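Local coordinates for peptide ABC transporter, peptide-binding protein (Thermus thermophilus, PDB 2D5W), which binds oligopeptides, here a pentapeptide, and probably delivers them to an ABC transporter for uptake across the membrane, at residues A[161-173]-A[185-197]. Residues are numbered along the deposited sequence; the frame is centred on the assembly and turned at random.
Sequences IMGPEWERVKAAA and LNELYRNFFLKFA
With CG swung anti to the backbone N (chi1 166°), Phe192 reaches into helix 159-173, and a like torsion in Trp166 lays the indole against it. Phe192 is a knob in the hole formed by Met162, Glu165, Trp166 and Val169: Trp166 CE3 lies over one face, 3.8 Å from Phe192 CE2, while Glu165 CG and Met162 O meet the ring edge near its plane. The six-membered ring of Trp166 is inclined at 51° to the Phe192 ring. Nearby, Met162 CG stands over the centre of the Phe196 ring, 3.9 Å from its centroid, a CH-pi contact with the sulfur farther above the same face. Toward the other end, Ala173 CB touches Leu188 CD2 at 3.6 Å. One water donates to Glu165 OE1 and accepts from Lys195 NZ, each at 2.7 Å; the direct Glu165 OE1 to Lys195 NZ ion pair is long at 3.9 Å. Arg168 NH2 and NE both donate to Glu165 OE2, side-on, at 2.7 and 2.9 Å. Replacing Glu165 by an alanine is likely to leave Arg168 and Lys195 without their shared carboxylate and lose the CG contact at the Phe192 edge. Trp166 NE1 bonds to Glu109 of helix 101-112. Apolar and aromatic packing joins this antiparallel hairpin (segment axes at 174°), with a water-bridged charge pair at its margin.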
# COMPACT_ATOMS: atom_id res chain seq x y z
N ILE A 161 -0.37 -15.47 21.92
CA ILE A 161 1.01 -15.52 21.45
C ILE A 161 1.78 -14.23 21.76
O ILE A 161 2.89 -14.28 22.29
CB ILE A 161 1.07 -15.75 19.92
CG1 ILE A 161 0.49 -17.12 19.57
CG2 ILE A 161 2.51 -15.60 19.42
CD1 ILE A 161 1.24 -18.30 20.19
N MET A 162 1.18 -13.09 21.44
CA MET A 162 1.84 -11.80 21.62
C MET A 162 1.50 -11.03 22.89
O MET A 162 2.22 -10.11 23.26
CB MET A 162 1.52 -10.91 20.41
CG MET A 162 1.84 -11.56 19.06
SD MET A 162 1.31 -10.55 17.66
CE MET A 162 2.69 -9.41 17.53
N GLY A 163 0.41 -11.41 23.54
CA GLY A 163 -0.04 -10.74 24.75
C GLY A 163 0.95 -10.64 25.90
O GLY A 163 1.14 -9.56 26.46
N PRO A 164 1.59 -11.75 26.29
CA PRO A 164 2.55 -11.70 27.40
C PRO A 164 3.65 -10.66 27.18
O PRO A 164 3.96 -9.87 28.07
CB PRO A 164 3.08 -13.12 27.45
CG PRO A 164 1.88 -13.93 27.04
CD PRO A 164 1.36 -13.15 25.86
N GLU A 165 4.24 -10.65 25.98
CA GLU A 165 5.29 -9.68 25.70
C GLU A 165 4.71 -8.26 25.69
O GLU A 165 5.34 -7.33 26.18
CB GLU A 165 5.95 -9.97 24.36
CG GLU A 165 7.03 -8.95 23.97
CD GLU A 165 8.25 -9.00 24.87
OE1 GLU A 165 9.07 -8.07 24.81
OE2 GLU A 165 8.40 -9.98 25.64
N TRP A 166 3.50 -8.11 25.15
CA TRP A 166 2.86 -6.80 25.10
C TRP A 166 2.71 -6.22 26.50
O TRP A 166 2.91 -5.03 26.71
CB TRP A 166 1.49 -6.90 24.41
CG TRP A 166 0.70 -5.62 24.48
CD1 TRP A 166 -0.49 -5.43 25.10
CD2 TRP A 166 1.07 -4.35 23.92
NE1 TRP A 166 -0.89 -4.12 24.97
CE2 TRP A 166 0.05 -3.44 24.25
CE3 TRP A 166 2.17 -3.90 23.17
CZ2 TRP A 166 0.09 -2.09 23.86
CZ3 TRP A 166 2.21 -2.56 22.78
CH2 TRP A 166 1.17 -1.67 23.13
N GLU A 167 2.35 -7.06 27.47
CA GLU A 167 2.19 -6.59 28.83
C GLU A 167 3.51 -6.03 29.35
O GLU A 167 3.54 -5.02 30.06
CB GLU A 167 1.70 -7.71 29.75
CG GLU A 167 0.27 -8.17 29.46
CD GLU A 167 -0.73 -7.04 29.52
OE1 GLU A 167 -0.73 -6.30 30.53
OE2 GLU A 167 -1.53 -6.89 28.57
N ARG A 168 4.61 -6.68 28.99
CA ARG A 168 5.92 -6.22 29.42
C ARG A 168 6.25 -4.90 28.72
O ARG A 168 6.81 -3.99 29.33
CB ARG A 168 6.99 -7.26 29.10
CG ARG A 168 6.92 -8.51 29.97
CD ARG A 168 8.13 -9.40 29.78
NE ARG A 168 8.06 -10.19 28.55
CZ ARG A 168 7.32 -11.28 28.39
NH1 ARG A 168 6.57 -11.72 29.40
NH2 ARG A 168 7.32 -11.93 27.24
N VAL A 169 5.90 -4.80 27.44
CA VAL A 169 6.14 -3.59 26.67
C VAL A 169 5.35 -2.42 27.27
O VAL A 169 5.88 -1.33 27.43
CB VAL A 169 5.76 -3.79 25.19
CG1 VAL A 169 5.86 -2.47 24.42
CG2 VAL A 169 6.69 -4.83 24.56
N LYS A 170 4.09 -2.67 27.60
CA LYS A 170 3.25 -1.62 28.20
C LYS A 170 3.85 -1.12 29.50
O LYS A 170 3.87 0.08 29.76
CB LYS A 170 1.84 -2.14 28.48
CG LYS A 170 0.98 -2.31 27.25
CD LYS A 170 -0.49 -2.51 27.63
CE LYS A 170 -0.69 -3.74 28.50
NZ LYS A 170 -2.12 -3.90 28.89
N ALA A 171 4.34 -2.04 30.32
CA ALA A 171 4.93 -1.68 31.60
C ALA A 171 6.13 -0.77 31.37
O ALA A 171 6.33 0.22 32.09
CB ALA A 171 5.36 -2.93 32.37
N ALA A 172 6.94 -1.10 30.37
CA ALA A 172 8.12 -0.30 30.05
C ALA A 172 7.74 1.06 29.48
O ALA A 172 8.41 2.06 29.73
CB ALA A 172 9.01 -1.06 29.07
N ALA A 173 6.65 1.09 28.71
CA ALA A 173 6.19 2.33 28.10
C ALA A 173 5.70 3.36 29.12
O ALA A 173 5.71 4.56 28.84
CB ALA A 173 5.08 2.03 27.09
N LEU A 185 10.44 5.64 22.72
CA LEU A 185 9.12 5.03 22.68
C LEU A 185 8.90 4.32 21.35
O LEU A 185 8.36 3.21 21.30
CB LEU A 185 8.04 6.10 22.89
CG LEU A 185 6.60 5.59 23.00
CD1 LEU A 185 6.47 4.58 24.13
CD2 LEU A 185 5.69 6.78 23.24
N ASN A 186 9.34 4.96 20.26
CA ASN A 186 9.21 4.36 18.94
C ASN A 186 10.01 3.06 18.88
O ASN A 186 9.54 2.05 18.36
CB ASN A 186 9.70 5.35 17.88
CG ASN A 186 9.64 4.78 16.47
OD1 ASN A 186 10.66 4.41 15.89
ND2 ASN A 186 8.43 4.70 15.92
N GLU A 187 11.22 3.09 19.43
CA GLU A 187 12.07 1.90 19.44
C GLU A 187 11.41 0.77 20.24
O GLU A 187 11.45 -0.39 19.83
CB GLU A 187 13.43 2.24 20.05
CG GLU A 187 14.37 1.05 20.18
CD GLU A 187 15.76 1.45 20.64
OE1 GLU A 187 15.88 2.09 21.70
OE2 GLU A 187 16.73 1.11 19.93
N LEU A 188 10.81 1.12 21.37
CA LEU A 188 10.15 0.13 22.21
C LEU A 188 9.06 -0.61 21.44
O LEU A 188 8.99 -1.84 21.46
CB LEU A 188 9.53 0.80 23.43
CG LEU A 188 8.87 -0.13 24.45
CD1 LEU A 188 9.94 -0.86 25.25
CD2 LEU A 188 8.00 0.69 25.39
N TYR A 189 8.21 0.14 20.76
CA TYR A 189 7.13 -0.48 20.00
C TYR A 189 7.62 -1.23 18.77
O TYR A 189 7.10 -2.30 18.46
CB TYR A 189 6.08 0.57 19.62
CG TYR A 189 5.31 1.12 20.80
CD1 TYR A 189 4.89 0.28 21.84
CD2 TYR A 189 4.95 2.47 20.87
CE1 TYR A 189 4.14 0.77 22.91
CE2 TYR A 189 4.20 2.96 21.93
CZ TYR A 189 3.80 2.11 22.94
OH TYR A 189 3.05 2.60 23.99
N ARG A 190 8.62 -0.70 18.07
CA ARG A 190 9.14 -1.40 16.89
C ARG A 190 9.71 -2.75 17.32
O ARG A 190 9.47 -3.77 16.68
CB ARG A 190 10.25 -0.60 16.20
CG ARG A 190 9.80 0.70 15.55
CD ARG A 190 10.96 1.38 14.81
NE ARG A 190 11.24 0.79 13.51
CZ ARG A 190 12.25 -0.03 13.24
NH1 ARG A 190 13.11 -0.38 14.19
NH2 ARG A 190 12.42 -0.49 12.01
N ASN A 191 10.46 -2.74 18.42
CA ASN A 191 11.07 -3.97 18.91
C ASN A 191 10.04 -5.02 19.30
O ASN A 191 10.29 -6.22 19.17
CB ASN A 191 12.01 -3.68 20.08
CG ASN A 191 13.27 -2.94 19.65
OD1 ASN A 191 13.60 -2.90 18.47
ND2 ASN A 191 13.97 -2.35 20.61
N PHE A 192 8.88 -4.57 19.76
CA PHE A 192 7.81 -5.49 20.12
C PHE A 192 7.41 -6.30 18.89
O PHE A 192 7.41 -7.53 18.91
CB PHE A 192 6.60 -4.70 20.65
CG PHE A 192 5.33 -5.51 20.73
CD1 PHE A 192 5.25 -6.64 21.54
CD2 PHE A 192 4.22 -5.13 20.00
CE1 PHE A 192 4.07 -7.38 21.61
CE2 PHE A 192 3.04 -5.86 20.06
CZ PHE A 192 2.97 -6.99 20.87
N PHE A 193 7.08 -5.61 17.80
CA PHE A 193 6.68 -6.30 16.58
C PHE A 193 7.81 -7.14 15.99
O PHE A 193 7.59 -8.25 15.51
CB PHE A 193 6.19 -5.28 15.54
CG PHE A 193 4.99 -4.50 15.98
CD1 PHE A 193 3.76 -5.13 16.21
CD2 PHE A 193 5.08 -3.13 16.20
CE1 PHE A 193 2.65 -4.40 16.65
CE2 PHE A 193 3.98 -2.39 16.64
CZ PHE A 193 2.76 -3.04 16.86
N LEU A 194 9.04 -6.62 16.05
CA LEU A 194 10.18 -7.34 15.49
C LEU A 194 10.41 -8.71 16.14
O LEU A 194 10.89 -9.63 15.48
CB LEU A 194 11.45 -6.49 15.59
CG LEU A 194 11.48 -5.29 14.64
CD1 LEU A 194 12.69 -4.42 14.94
CD2 LEU A 194 11.51 -5.78 13.19
N LYS A 195 10.08 -8.85 17.42
CA LYS A 195 10.25 -10.14 18.09
C LYS A 195 9.39 -11.22 17.44
O LYS A 195 9.65 -12.41 17.58
CB LYS A 195 9.90 -10.02 19.57
CG LYS A 195 10.97 -9.36 20.42
CD LYS A 195 10.60 -9.40 21.89
CE LYS A 195 11.70 -8.78 22.74
NZ LYS A 195 11.98 -7.36 22.35
N PHE A 196 8.36 -10.79 16.72
CA PHE A 196 7.42 -11.70 16.07
C PHE A 196 7.37 -11.53 14.56
O PHE A 196 6.42 -11.99 13.92
CB PHE A 196 6.01 -11.46 16.61
CG PHE A 196 5.87 -11.63 18.10
CD1 PHE A 196 5.60 -12.87 18.65
CD2 PHE A 196 6.01 -10.53 18.95
CE1 PHE A 196 5.45 -13.03 20.03
CE2 PHE A 196 5.87 -10.68 20.33
CZ PHE A 196 5.59 -11.93 20.87
N ALA A 197 8.37 -10.89 13.96
CA ALA A 197 8.27 -10.63 12.52
C ALA A 197 9.51 -10.79 11.66
O ALA A 197 9.45 -10.50 10.47
CB ALA A 197 7.68 -9.23 12.32
O HOH W 1 9.54 -6.24 22.83